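Local coordinates for Glyco_hydro_cc domain-containing protein (Pseudomonas viridiflava, PDB 6UAV) that probably cleaves beta-1,3-glucans from within the chain, as an endo-beta-1,3-glucanase of glycoside hydrolase family GH128 built on a TIM-barrel catalytic core, at residues M55-N60 / V88-M93; Q65-L70 / L105-A110; L79-E84 / Q100-L105; T94-A99 / Y140-S145; V114-P119 / Q153-A158. All coordinates share one frame; numbering follows the deposited sequence.

Contact 1 (M55-N60 / V88-M93)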
# COMPACT_ATOMS: atom_id res chain seq x y z
N MET A 55 -4.59 -5.46 6.44
CA MET A 55 -4.75 -5.87 5.05
C MET A 55 -5.22 -7.32 4.96
O MET A 55 -4.76 -8.17 5.70
CB MET A 55 -3.44 -5.76 4.29
CG MET A 55 -3.58 -6.22 2.83
SD MET A 55 -2.20 -5.68 1.81
CE MET A 55 -3.03 -5.59 0.24
N VAL A 56 -6.19 -7.52 4.07
CA VAL A 56 -6.63 -8.85 3.61
C VAL A 56 -5.84 -9.13 2.37
O VAL A 56 -6.07 -8.46 1.32
CB VAL A 56 -8.15 -8.85 3.33
CG1 VAL A 56 -8.57 -10.17 2.74
CG2 VAL A 56 -8.90 -8.57 4.60
N TRP A 57 -4.94 -10.09 2.44
CA TRP A 57 -3.97 -10.31 1.35
C TRP A 57 -4.65 -10.99 0.17
O TRP A 57 -4.42 -10.54 -0.99
CB TRP A 57 -2.76 -11.09 1.89
CG TRP A 57 -1.53 -10.96 1.03
CD1 TRP A 57 -0.57 -9.99 1.01
CD2 TRP A 57 -1.07 -12.00 0.17
NE1 TRP A 57 0.43 -10.32 0.14
CE2 TRP A 57 0.16 -11.57 -0.37
CE3 TRP A 57 -1.59 -13.25 -0.18
CZ2 TRP A 57 0.83 -12.32 -1.32
CZ3 TRP A 57 -0.88 -14.01 -1.08
CH2 TRP A 57 0.34 -13.57 -1.62
N ASN A 58 -5.42 -12.05 0.42
CA ASN A 58 -6.11 -12.80 -0.66
C ASN A 58 -7.39 -13.37 -0.05
O ASN A 58 -7.85 -12.81 0.99
CB ASN A 58 -5.17 -13.82 -1.32
CG ASN A 58 -4.81 -14.97 -0.41
OD1 ASN A 58 -5.23 -14.96 0.73
ND2 ASN A 58 -4.00 -15.90 -0.88
N ALA A 59 -8.02 -14.37 -0.67
CA ALA A 59 -9.32 -14.90 -0.17
C ALA A 59 -9.12 -15.78 1.07
O ALA A 59 -10.12 -16.26 1.63
CB ALA A 59 -10.04 -15.63 -1.25
N ASN A 60 -7.89 -16.04 1.50
CA ASN A 60 -7.63 -16.83 2.74
C ASN A 60 -7.77 -15.88 3.93
O ASN A 60 -6.79 -15.18 4.28
CB ASN A 60 -6.26 -17.48 2.73
CG ASN A 60 -6.15 -18.69 3.63
OD1 ASN A 60 -7.10 -19.02 4.36
ND2 ASN A 60 -4.99 -19.33 3.60
N VAL A 88 1.07 -13.65 -10.33
CA VAL A 88 0.90 -15.07 -9.91
C VAL A 88 1.66 -15.34 -8.61
O VAL A 88 1.20 -16.24 -7.83
CB VAL A 88 1.40 -15.96 -11.04
CG1 VAL A 88 1.36 -17.39 -10.57
CG2 VAL A 88 0.59 -15.75 -12.31
N ASP A 89 2.74 -14.61 -8.33
CA ASP A 89 3.53 -14.85 -7.10
C ASP A 89 2.95 -14.05 -5.93
O ASP A 89 3.53 -14.12 -4.82
CB ASP A 89 5.01 -14.51 -7.32
CG ASP A 89 5.22 -13.02 -7.42
OD1 ASP A 89 4.66 -12.40 -8.35
OD2 ASP A 89 5.87 -12.49 -6.52
N GLN A 90 1.90 -13.28 -6.13
CA GLN A 90 1.27 -12.50 -5.05
C GLN A 90 -0.16 -13.05 -4.83
O GLN A 90 -0.32 -14.29 -4.81
CB GLN A 90 1.31 -11.04 -5.41
CG GLN A 90 2.72 -10.49 -5.56
CD GLN A 90 3.46 -10.50 -4.26
OE1 GLN A 90 2.88 -10.39 -3.19
NE2 GLN A 90 4.78 -10.58 -4.33
N ALA A 91 -1.18 -12.21 -4.69
CA ALA A 91 -2.54 -12.67 -4.39
C ALA A 91 -3.00 -13.67 -5.45
O ALA A 91 -3.78 -14.62 -5.08
CB ALA A 91 -3.48 -11.50 -4.20
N ASN A 92 -2.63 -13.49 -6.73
CA ASN A 92 -2.91 -14.50 -7.76
C ASN A 92 -4.41 -14.79 -7.76
O ASN A 92 -4.82 -15.96 -7.65
CB ASN A 92 -2.06 -15.73 -7.51
CG ASN A 92 -2.07 -16.68 -8.68
OD1 ASN A 92 -2.37 -16.28 -9.80
ND2 ASN A 92 -1.82 -17.95 -8.40
N MET A 93 -5.23 -13.76 -7.95
CA MET A 93 -6.72 -13.94 -7.97
C MET A 93 -7.22 -13.54 -9.35
O MET A 93 -6.98 -12.40 -9.77
CB MET A 93 -7.38 -13.11 -6.88
CG MET A 93 -7.08 -13.70 -5.49
SD MET A 93 -7.81 -12.72 -4.21
CE MET A 93 -9.53 -13.21 -4.35
O HOH W 1 3.27 -9.89 -0.56
O HOH W 2 -2.49 -16.28 -3.47
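Trp57 lays its six-membered ring against the backbone of Gln90 and Ala91. Ala91 CA lies over the ring face, 4.2 Å from the centroid of the six-membered ring of Trp57 and 24° off its normal, a CH-pi contact, while Trp57 CH2 comes to 3.3 Å from Gln90 C. The indole reaches this backbone because its CG stands anti to the backbone N (chi1 -160°). The Gln90 side chain, bent at chi2, crosses the indole at about a right angle, with amide and ring planes 65° apart; its OE1 lies 3.4 Å from Trp57 CZ2. One water joins the two polar ends, accepting from Trp57 NE1 at 3.0 Å and donating to Gln90 OE1 at 2.7 Å. A weak bond from Asn83 ND2 also reaches that oxygen.

Farther along, Asn58 CB rests on Ala91 CB and on Met93 SD, and Ala59 CB meets Met93 CE at 4.0 Å. Asn58 OD1 accepts from Asn60 N (3.0 Å), closing an Asx turn, while Asn58 ND2 donates to a second water. Met93 and Ala59 both touch Leu101 of helix 95-112. Segment 55-60 leaves the C-terminal end of strand 51-56, and segment 88-93 belongs to the loop following strand 78-81: this is loop-to-loop packing at the C-terminal rim of a TIM barrel, the end where such enzymes carry their active sites.

Contact 2 (Q65-L70 / L105-A110)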
# COMPACT_ATOMS: atom_id res chain seq x y z
N GLN A 65 -12.32 -13.20 12.90
CA GLN A 65 -11.15 -12.67 13.63
C GLN A 65 -10.86 -11.23 13.19
O GLN A 65 -10.56 -10.35 14.07
CB GLN A 65 -9.99 -13.62 13.32
CG GLN A 65 -8.62 -13.12 13.70
CD GLN A 65 -7.54 -14.19 13.63
OE1 GLN A 65 -6.70 -14.30 14.52
NE2 GLN A 65 -7.55 -14.99 12.56
N LEU A 66 -10.97 -10.97 11.87
CA LEU A 66 -10.77 -9.59 11.40
C LEU A 66 -11.87 -8.67 11.92
O LEU A 66 -11.53 -7.56 12.36
CB LEU A 66 -10.68 -9.53 9.89
CG LEU A 66 -10.56 -8.15 9.29
CD1 LEU A 66 -9.40 -7.39 9.85
CD2 LEU A 66 -10.55 -8.24 7.79
N LYS A 67 -13.12 -9.10 11.85
CA LYS A 67 -14.23 -8.25 12.33
C LYS A 67 -14.04 -7.91 13.79
O LYS A 67 -14.24 -6.75 14.20
CB LYS A 67 -15.57 -8.96 12.12
CG LYS A 67 -16.03 -8.96 10.68
CD LYS A 67 -17.15 -9.96 10.50
CE LYS A 67 -17.50 -10.13 9.04
NZ LYS A 67 -18.72 -10.95 8.88
N LEU A 68 -13.69 -8.91 14.57
CA LEU A 68 -13.52 -8.78 16.04
C LEU A 68 -12.45 -7.70 16.27
O LEU A 68 -12.63 -6.79 17.11
CB LEU A 68 -13.14 -10.17 16.56
CG LEU A 68 -13.12 -10.38 18.06
CD1 LEU A 68 -14.50 -10.19 18.68
CD2 LEU A 68 -12.60 -11.79 18.38
N TYR A 69 -11.32 -7.80 15.56
CA TYR A 69 -10.21 -6.82 15.69
C TYR A 69 -10.67 -5.42 15.27
O TYR A 69 -10.50 -4.43 16.04
CB TYR A 69 -8.99 -7.29 14.89
CG TYR A 69 -7.85 -6.30 14.84
CD1 TYR A 69 -7.04 -6.06 15.94
CD2 TYR A 69 -7.54 -5.64 13.67
CE1 TYR A 69 -6.01 -5.14 15.90
CE2 TYR A 69 -6.49 -4.74 13.61
CZ TYR A 69 -5.71 -4.48 14.72
OH TYR A 69 -4.66 -3.62 14.70
N LEU A 70 -11.29 -5.29 14.09
CA LEU A 70 -11.68 -3.95 13.63
C LEU A 70 -12.69 -3.34 14.60
O LEU A 70 -12.55 -2.14 14.92
CB LEU A 70 -12.27 -4.01 12.22
CG LEU A 70 -11.32 -4.40 11.10
CD1 LEU A 70 -12.05 -4.58 9.77
CD2 LEU A 70 -10.25 -3.33 10.91
N LEU A 105 -15.93 -8.76 1.84
CA LEU A 105 -15.26 -7.47 2.15
C LEU A 105 -16.30 -6.39 2.32
O LEU A 105 -16.16 -5.56 3.24
CB LEU A 105 -14.24 -7.14 1.06
CG LEU A 105 -13.23 -8.26 0.80
CD1 LEU A 105 -12.32 -7.82 -0.27
CD2 LEU A 105 -12.42 -8.63 2.06
N GLU A 106 -17.31 -6.33 1.44
CA GLU A 106 -18.39 -5.34 1.59
C GLU A 106 -19.10 -5.56 2.92
O GLU A 106 -19.60 -4.57 3.54
CB GLU A 106 -19.34 -5.46 0.38
CG GLU A 106 -18.71 -5.01 -0.89
CD GLU A 106 -19.54 -5.23 -2.13
OE1 GLU A 106 -20.31 -6.19 -2.13
OE2 GLU A 106 -19.39 -4.44 -3.12
N GLN A 107 -19.33 -6.81 3.28
CA GLN A 107 -19.99 -7.13 4.56
C GLN A 107 -19.11 -6.58 5.70
O GLN A 107 -19.62 -5.93 6.65
CB GLN A 107 -20.25 -8.62 4.70
CG GLN A 107 -20.90 -8.89 6.06
CD GLN A 107 -21.29 -10.34 6.28
OE1 GLN A 107 -20.43 -11.24 6.32
NE2 GLN A 107 -22.58 -10.55 6.47
N ILE A 108 -17.81 -6.83 5.64
CA ILE A 108 -16.87 -6.35 6.72
C ILE A 108 -16.93 -4.81 6.75
O ILE A 108 -17.07 -4.24 7.84
CB ILE A 108 -15.45 -6.89 6.48
CG1 ILE A 108 -15.36 -8.38 6.76
CG2 ILE A 108 -14.44 -6.04 7.25
CD1 ILE A 108 -14.22 -9.08 6.02
N SER A 109 -17.00 -4.16 5.60
CA SER A 109 -17.17 -2.69 5.53
C SER A 109 -18.46 -2.25 6.20
O SER A 109 -18.41 -1.29 7.00
CB SER A 109 -17.05 -2.19 4.09
OG SER A 109 -17.33 -0.80 4.03
N ALA A 110 -19.60 -2.89 5.91
CA ALA A 110 -20.90 -2.50 6.51
C ALA A 110 -20.90 -2.73 8.02
O ALA A 110 -21.40 -1.87 8.74
CB ALA A 110 -22.01 -3.29 5.87
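Helices 63-72 and 95-112 run nearly parallel here, the axes of segments 65-70 and 105-110 lying 10.7 Å apart at an angle of 24°, as expected of neighbouring outer helices of a TIM barrel. Ile108 is the apolar centre, meeting three residues of the first helix through different carbons. Its CG2 faces Leu70 CD1 at 3.8 Å, and its CD1 approaches Leu66 CD2 at 4.2 Å; both leucines cross it at about a right angle. Its CG1 takes the aliphatic part of Lys67, whose CE comes to 3.6 Å. Leu66 and Ile108 also touch Leu79 of strand 78-81, placing the apolar layer between helices and barrel wall.

The polar pair lies beside this layer. Extended beyond CG, the Lys67 chain runs past Ile108 and crosses the Gln107 side chain at about a right angle; a weak bond to Gln111 OE1 gives its ammonium a second partner. Lys67 NZ donates to Gln107 OE1 at 3.1 Å, standing above the carbonyl plane, 61° out of it.

Contact 3 (L79-E84 / Q100-L105)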
# COMPACT_ATOMS: atom_id res chain seq x y z
N LEU A 79 -9.35 -0.46 5.33
CA LEU A 79 -8.91 -1.85 5.20
C LEU A 79 -8.31 -2.01 3.81
O LEU A 79 -9.02 -1.84 2.82
CB LEU A 79 -10.11 -2.77 5.41
CG LEU A 79 -9.81 -4.26 5.29
CD1 LEU A 79 -8.86 -4.71 6.42
CD2 LEU A 79 -11.10 -5.09 5.27
N LEU A 80 -7.04 -2.39 3.75
CA LEU A 80 -6.39 -2.66 2.48
C LEU A 80 -6.82 -4.06 2.06
O LEU A 80 -6.90 -4.96 2.93
CB LEU A 80 -4.88 -2.64 2.68
CG LEU A 80 -4.33 -1.27 3.07
CD1 LEU A 80 -2.88 -1.44 3.54
CD2 LEU A 80 -4.42 -0.30 1.91
N VAL A 81 -7.13 -4.22 0.78
CA VAL A 81 -7.57 -5.54 0.30
C VAL A 81 -6.88 -5.92 -1.00
O VAL A 81 -6.73 -5.06 -1.90
CB VAL A 81 -9.11 -5.58 0.19
CG1 VAL A 81 -9.80 -5.38 1.52
CG2 VAL A 81 -9.66 -4.60 -0.84
N ILE A 82 -6.55 -7.20 -1.08
CA ILE A 82 -6.08 -7.93 -2.29
C ILE A 82 -4.74 -7.39 -2.81
O ILE A 82 -4.71 -6.43 -3.59
CB ILE A 82 -7.16 -8.00 -3.39
CG1 ILE A 82 -8.53 -8.42 -2.82
CG2 ILE A 82 -6.61 -8.99 -4.43
CD1 ILE A 82 -9.55 -8.96 -3.78
N ASN A 83 -3.67 -8.09 -2.43
CA ASN A 83 -2.28 -7.65 -2.80
C ASN A 83 -1.87 -8.16 -4.18
O ASN A 83 -1.44 -9.30 -4.26
CB ASN A 83 -1.27 -8.12 -1.77
CG ASN A 83 0.03 -7.37 -1.96
OD1 ASN A 83 0.11 -6.18 -1.67
ND2 ASN A 83 1.05 -8.06 -2.45
N GLU A 84 -1.98 -7.34 -5.22
CA GLU A 84 -1.50 -7.69 -6.58
C GLU A 84 -2.17 -8.94 -7.08
O GLU A 84 -1.54 -9.97 -7.32
CB GLU A 84 0.03 -7.80 -6.54
CG GLU A 84 0.67 -6.42 -6.34
CD GLU A 84 2.17 -6.41 -6.62
OE1 GLU A 84 2.70 -7.48 -7.03
OE2 GLU A 84 2.77 -5.37 -6.41
N GLN A 100 -15.88 -13.01 -6.43
CA GLN A 100 -16.48 -13.97 -5.46
C GLN A 100 -16.16 -13.54 -4.01
O GLN A 100 -17.05 -13.65 -3.11
CB GLN A 100 -15.98 -15.40 -5.75
CG GLN A 100 -16.53 -16.48 -4.81
CD GLN A 100 -16.37 -17.86 -5.42
OE1 GLN A 100 -15.68 -18.07 -6.40
NE2 GLN A 100 -16.97 -18.87 -4.85
N LEU A 101 -14.95 -13.09 -3.72
CA LEU A 101 -14.56 -12.62 -2.36
C LEU A 101 -15.31 -11.34 -2.01
O LEU A 101 -15.54 -11.08 -0.83
CB LEU A 101 -13.04 -12.42 -2.32
CG LEU A 101 -12.46 -11.88 -1.01
CD1 LEU A 101 -12.71 -12.85 0.12
CD2 LEU A 101 -10.99 -11.59 -1.14
N TRP A 102 -15.58 -10.49 -2.98
CA TRP A 102 -15.84 -9.06 -2.69
C TRP A 102 -16.99 -8.88 -1.72
O TRP A 102 -16.90 -8.02 -0.82
CB TRP A 102 -16.03 -8.25 -3.99
CG TRP A 102 -15.61 -6.83 -3.81
CD1 TRP A 102 -16.39 -5.70 -3.62
CD2 TRP A 102 -14.26 -6.39 -3.70
NE1 TRP A 102 -15.57 -4.62 -3.45
CE2 TRP A 102 -14.28 -5.00 -3.46
CE3 TRP A 102 -13.02 -7.03 -3.76
CZ2 TRP A 102 -13.12 -4.23 -3.33
CZ3 TRP A 102 -11.87 -6.26 -3.68
CH2 TRP A 102 -11.93 -4.89 -3.48
N PRO A 103 -18.12 -9.60 -1.84
CA PRO A 103 -19.26 -9.39 -0.91
C PRO A 103 -18.85 -9.58 0.57
O PRO A 103 -19.42 -8.91 1.44
CB PRO A 103 -20.32 -10.39 -1.38
CG PRO A 103 -20.00 -10.56 -2.90
CD PRO A 103 -18.48 -10.57 -2.90
N ARG A 104 -17.96 -10.52 0.85
CA ARG A 104 -17.38 -10.72 2.22
C ARG A 104 -16.68 -9.44 2.71
O ARG A 104 -16.84 -9.08 3.89
CB ARG A 104 -16.45 -11.94 2.20
CG ARG A 104 -17.22 -13.26 2.14
CD ARG A 104 -16.28 -14.42 1.89
NE ARG A 104 -15.26 -14.66 2.89
CZ ARG A 104 -14.25 -15.50 2.71
NH1 ARG A 104 -14.23 -16.20 1.58
NH2 ARG A 104 -13.35 -15.72 3.66
N LEU A 105 -15.93 -8.76 1.84
CA LEU A 105 -15.26 -7.47 2.15
C LEU A 105 -16.30 -6.39 2.32
O LEU A 105 -16.16 -5.56 3.24
CB LEU A 105 -14.24 -7.14 1.06
CG LEU A 105 -13.23 -8.26 0.80
CD1 LEU A 105 -12.32 -7.82 -0.27
CD2 LEU A 105 -12.42 -8.63 2.06
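Val81 and Ile82 make the direct contacts of segment 79-84 with helix 95-112, all of them apolar. At Val81 the two methyls divide the work. CG2 sits between the backbone N and the carbonyl carbon and touches Trp102 CH2 at 3.5 Å, whereas CG1 reaches Leu105 CD1 at 3.9 Å, the valine and leucine meeting tip to tip. That same Leu105 CD1 also lies 3.6 Å above the plane of the Trp102 ring, offset toward its rim.

Next in sequence, Ile82 comes to the indole at its edge: Ile82 CD1 lies near the ring plane, 3.6 Å from Trp102 CZ3. The same methyl packs on Leu101 CD2 at 4.0 Å, so it touches two consecutive helix residues. Trp102 turns its benzene part to the strand with CG anti to the backbone N (chi1 -151°), and its NE1 donates to Gln153 O.

Farther on, Glu84 OE2 bonds to His160 and Asn122. The contact joins the first two elements of the beta-alpha-beta unit formed by strand 78-81, helix 95-112 and strand 115-121; Trp102 also touches Leu116 and Pro119 of the latter strand and meets Phe139 of helix 132-146 edge-to-face.

Contact 4 (T94-A99 / Y140-S145)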
# COMPACT_ATOMS: atom_id res chain seq x y z
N THR A 94 -7.94 -14.41 -10.01
CA THR A 94 -8.61 -14.03 -11.26
C THR A 94 -9.66 -12.97 -10.98
O THR A 94 -10.10 -12.78 -9.84
CB THR A 94 -9.25 -15.24 -11.93
OG1 THR A 94 -10.27 -15.69 -11.04
CG2 THR A 94 -8.25 -16.35 -12.23
N PRO A 95 -10.10 -12.23 -12.01
CA PRO A 95 -11.23 -11.30 -11.81
C PRO A 95 -12.45 -11.96 -11.15
O PRO A 95 -13.05 -11.35 -10.24
CB PRO A 95 -11.48 -10.79 -13.25
CG PRO A 95 -10.06 -10.80 -13.86
CD PRO A 95 -9.48 -12.10 -13.33
N GLN A 96 -12.79 -13.17 -11.58
CA GLN A 96 -13.94 -13.87 -10.97
C GLN A 96 -13.64 -14.18 -9.50
O GLN A 96 -14.57 -14.07 -8.65
CB GLN A 96 -14.32 -15.09 -11.78
CG GLN A 96 -14.99 -14.72 -13.11
CD GLN A 96 -16.40 -14.21 -13.02
OE1 GLN A 96 -17.00 -14.20 -11.95
NE2 GLN A 96 -16.95 -13.77 -14.15
N ALA A 97 -12.43 -14.65 -9.21
CA ALA A 97 -12.12 -15.05 -7.81
C ALA A 97 -12.25 -13.81 -6.94
O ALA A 97 -12.83 -13.86 -5.82
CB ALA A 97 -10.78 -15.73 -7.73
N ALA A 98 -11.82 -12.63 -7.42
CA ALA A 98 -11.92 -11.42 -6.61
C ALA A 98 -13.37 -11.01 -6.48
O ALA A 98 -13.80 -10.58 -5.39
CB ALA A 98 -11.02 -10.32 -7.15
N ALA A 99 -14.15 -11.08 -7.57
CA ALA A 99 -15.59 -10.81 -7.50
C ALA A 99 -16.24 -11.73 -6.45
O ALA A 99 -17.09 -11.24 -5.72
CB ALA A 99 -16.25 -10.94 -8.87
N TYR A 140 -14.73 -5.63 -12.43
CA TYR A 140 -15.98 -4.84 -12.43
C TYR A 140 -17.10 -5.59 -13.17
O TYR A 140 -18.21 -5.72 -12.67
CB TYR A 140 -15.75 -3.48 -13.10
CG TYR A 140 -15.44 -2.33 -12.17
CD1 TYR A 140 -14.14 -2.14 -11.71
CD2 TYR A 140 -16.40 -1.40 -11.83
CE1 TYR A 140 -13.79 -1.05 -10.94
CE2 TYR A 140 -16.07 -0.30 -11.05
CZ TYR A 140 -14.76 -0.14 -10.62
OH TYR A 140 -14.42 0.91 -9.84
N ALA A 141 -16.80 -6.18 -14.32
CA ALA A 141 -17.82 -6.88 -15.13
C ALA A 141 -18.29 -8.15 -14.39
O ALA A 141 -19.48 -8.46 -14.49
CB ALA A 141 -17.23 -7.18 -16.48
N ALA A 142 -17.38 -8.84 -13.69
CA ALA A 142 -17.70 -10.09 -12.97
C ALA A 142 -18.60 -9.73 -11.79
O ALA A 142 -19.64 -10.37 -11.56
CB ALA A 142 -16.47 -10.79 -12.51
N TYR A 143 -18.20 -8.73 -11.02
CA TYR A 143 -19.00 -8.32 -9.84
C TYR A 143 -20.38 -7.86 -10.33
O TYR A 143 -21.43 -8.30 -9.80
CB TYR A 143 -18.29 -7.24 -9.03
CG TYR A 143 -19.08 -6.96 -7.79
CD1 TYR A 143 -20.16 -6.12 -7.83
CD2 TYR A 143 -18.80 -7.58 -6.57
CE1 TYR A 143 -20.93 -5.86 -6.70
CE2 TYR A 143 -19.57 -7.36 -5.45
CZ TYR A 143 -20.62 -6.47 -5.50
OH TYR A 143 -21.46 -6.24 -4.44
N ALA A 144 -20.47 -6.97 -11.34
CA ALA A 144 -21.75 -6.41 -11.79
C ALA A 144 -22.65 -7.55 -12.29
O ALA A 144 -23.83 -7.52 -12.02
CB ALA A 144 -21.54 -5.36 -12.86
N SER A 145 -22.11 -8.54 -12.99
CA SER A 145 -22.86 -9.73 -13.43
C SER A 145 -23.56 -10.43 -12.25
O SER A 145 -24.76 -10.84 -12.38
CB SER A 145 -21.93 -10.68 -14.15
OG SER A 145 -22.66 -11.81 -14.58
O HOH W 3 -19.58 -13.06 -11.28
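Ala142 CB packs against Ala99 CB at 3.6 Å, and the Gln96 amide comes close to the same methyl, its NE2 3.4 Å from Ala142 CB. Ala99 CB also lies 3.6 Å from Tyr143 N, so the Ala99 methyl rests directly on backbone of the partner helix. Small residues on both sides permit this closeness: the axes of 95-99 and 140-145 approach to 8.3 Å, crossing at -46°, and the CA atoms of Ala99 and Tyr143 are 4.8 Å apart.

Polar groups surround these methyls. The Gln96 chain bends at chi2 (-73°), which swings its amide to the Ala142 methyl; a water links the two residues, donating to both Gln96 OE1, at 2.9 Å, and Ala142 O, at 2.7 Å. Thr94 is the N-cap of helix 95-112, its OG1 accepting from Ala97 N at 3.0 Å. Tyr143 carries the contact outward: its hydroxyl is bonded to Glu106 OE1 and to Arg150 NH2, and its ring stacks on His147.

Pro95 and Ala98 extend the interface onto Trp135, Ala138 and Phe139 of helix 132-146. Such close helix-helix packing through alanines joins two successive outer helices of the TIM barrel, with the N-terminal turn of the first lying against the C-terminal part of the second.

Contact 5 (V114-P119 / Q153-A158)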
# COMPACT_ATOMS: atom_id res chain seq x y z
N VAL A 114 -15.26 0.38 7.97
CA VAL A 114 -13.97 0.65 7.28
C VAL A 114 -14.24 0.88 5.80
O VAL A 114 -15.12 0.20 5.23
CB VAL A 114 -12.95 -0.48 7.47
CG1 VAL A 114 -12.52 -0.61 8.93
CG2 VAL A 114 -13.41 -1.82 6.91
N LYS A 115 -13.43 1.74 5.17
CA LYS A 115 -13.49 1.97 3.70
C LYS A 115 -12.60 0.90 3.08
O LYS A 115 -11.58 0.46 3.75
CB LYS A 115 -12.97 3.35 3.38
CG LYS A 115 -13.80 4.52 3.86
CD LYS A 115 -15.17 4.54 3.41
CE LYS A 115 -15.91 5.75 3.94
NZ LYS A 115 -17.34 5.66 3.60
N LEU A 116 -12.94 0.44 1.91
CA LEU A 116 -12.15 -0.60 1.24
C LEU A 116 -11.14 0.10 0.34
O LEU A 116 -11.52 0.84 -0.54
CB LEU A 116 -13.07 -1.51 0.46
CG LEU A 116 -14.11 -2.28 1.27
CD1 LEU A 116 -14.90 -3.16 0.32
CD2 LEU A 116 -13.47 -3.16 2.35
N VAL A 117 -9.86 -0.24 0.52
CA VAL A 117 -8.73 0.30 -0.26
C VAL A 117 -8.12 -0.85 -1.05
O VAL A 117 -7.34 -1.63 -0.52
CB VAL A 117 -7.74 0.99 0.67
CG1 VAL A 117 -6.56 1.56 -0.13
CG2 VAL A 117 -8.43 2.08 1.48
N GLY A 118 -8.38 -0.90 -2.34
CA GLY A 118 -7.85 -1.99 -3.16
C GLY A 118 -8.82 -2.30 -4.29
O GLY A 118 -9.82 -1.61 -4.42
N PRO A 119 -8.59 -3.34 -5.09
CA PRO A 119 -7.39 -4.14 -5.04
C PRO A 119 -6.12 -3.31 -5.29
O PRO A 119 -6.20 -2.29 -5.94
CB PRO A 119 -7.64 -5.21 -6.13
CG PRO A 119 -9.09 -5.21 -6.30
CD PRO A 119 -9.49 -3.76 -6.16
N GLN A 153 -18.06 -2.19 -4.41
CA GLN A 153 -17.70 -1.04 -3.56
C GLN A 153 -16.18 -0.88 -3.60
O GLN A 153 -15.47 -1.80 -3.20
CB GLN A 153 -18.09 -1.34 -2.13
CG GLN A 153 -17.78 -0.17 -1.17
CD GLN A 153 -17.99 -0.59 0.27
OE1 GLN A 153 -18.84 -1.44 0.54
NE2 GLN A 153 -17.22 -0.03 1.21
N ILE A 154 -15.72 0.24 -4.12
CA ILE A 154 -14.27 0.58 -4.12
C ILE A 154 -14.21 1.99 -3.60
O ILE A 154 -14.69 2.90 -4.28
CB ILE A 154 -13.61 0.41 -5.49
CG1 ILE A 154 -13.61 -1.05 -5.99
CG2 ILE A 154 -12.15 0.93 -5.38
CD1 ILE A 154 -13.01 -1.17 -7.38
N ASP A 155 -13.70 2.17 -2.39
CA ASP A 155 -13.56 3.52 -1.80
C ASP A 155 -12.28 4.16 -2.38
O ASP A 155 -12.34 5.37 -2.78
CB ASP A 155 -13.64 3.44 -0.28
CG ASP A 155 -14.98 2.93 0.19
OD1 ASP A 155 -16.03 3.66 -0.06
OD2 ASP A 155 -15.01 1.75 0.69
N TYR A 156 -11.20 3.39 -2.46
CA TYR A 156 -9.91 3.83 -3.06
C TYR A 156 -9.39 2.65 -3.81
O TYR A 156 -9.45 1.56 -3.22
CB TYR A 156 -8.85 4.18 -2.00
CG TYR A 156 -9.22 5.40 -1.21
CD1 TYR A 156 -10.15 5.35 -0.21
CD2 TYR A 156 -8.65 6.61 -1.54
CE1 TYR A 156 -10.52 6.50 0.45
CE2 TYR A 156 -9.00 7.76 -0.86
CZ TYR A 156 -9.93 7.70 0.14
OH TYR A 156 -10.28 8.89 0.74
N LEU A 157 -8.81 2.87 -4.97
CA LEU A 157 -7.95 1.84 -5.59
C LEU A 157 -6.58 1.90 -4.92
O LEU A 157 -6.22 2.92 -4.31
CB LEU A 157 -7.82 2.08 -7.09
CG LEU A 157 -9.05 1.64 -7.91
CD1 LEU A 157 -8.90 2.14 -9.34
CD2 LEU A 157 -9.23 0.11 -7.89
N ALA A 158 -5.81 0.83 -5.02
CA ALA A 158 -4.43 0.84 -4.51
C ALA A 158 -3.51 0.52 -5.68
O ALA A 158 -3.93 -0.16 -6.62
CB ALA A 158 -4.21 -0.01 -3.29
O HOH W 4 -18.15 3.38 1.32
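Asp155 lies across Lys115 at about a right angle, its CG 3.6 Å from Lys115 CD, and turns OD2 to the neighbouring backbone. Leu116 N donates to Asp155 OD2 at 2.7 Å with an N-H...O angle of 168°, arriving on the anti side; Gln153 NE2 takes the syn lone pair of the same oxygen, so two N-H groups grip it. The other oxygen shares a water with Lys115 NZ, whose bond to that water is weak. Gln153 NE2 also meets Leu116 CG at 3.8 Å, and Ser109 gives this amide a further partner.

Strands 115-121 and 156-161 are parallel neighbours in the eight-stranded TIM barrel. Tyr156 N donates to Leu116 O at 3.2 Å, in the carbonyl plane, and Gly118 N to Tyr156 O at 2.8 Å, straddling Val117. Val117 CG1 rests on Tyr156 CB at 4.0 Å. After the cis peptide bond between Gly118 and Pro119, Ala158 N reaches Pro119 O at 3.3 Å from above its carbonyl plane.

How the contacts relate
Following the chain, contact 1 joins the loop after strand 51-56 to the loop before helix 95-112. Contact 2 opens next, on helix 63-72, and closes beyond contact 1, so the two cross. Contact 3, from strand 78-81 to helix 95-112, falls wholly within the span of contact 2, shares Leu105 with it and crosses contact 1. Contact 4 starts near the beginning of helix 95-112, crosses contacts 2 and 3, and reaches helix 132-146. Contact 5 opens on strand 115-121, after contacts 1 to 3 have closed, and crosses contact 4. Helix 95-112 serves contacts 2, 3 and 4; bonds from Glu106 to Tyr143 and Gln153 connect contact 2 with contacts 4 and 5.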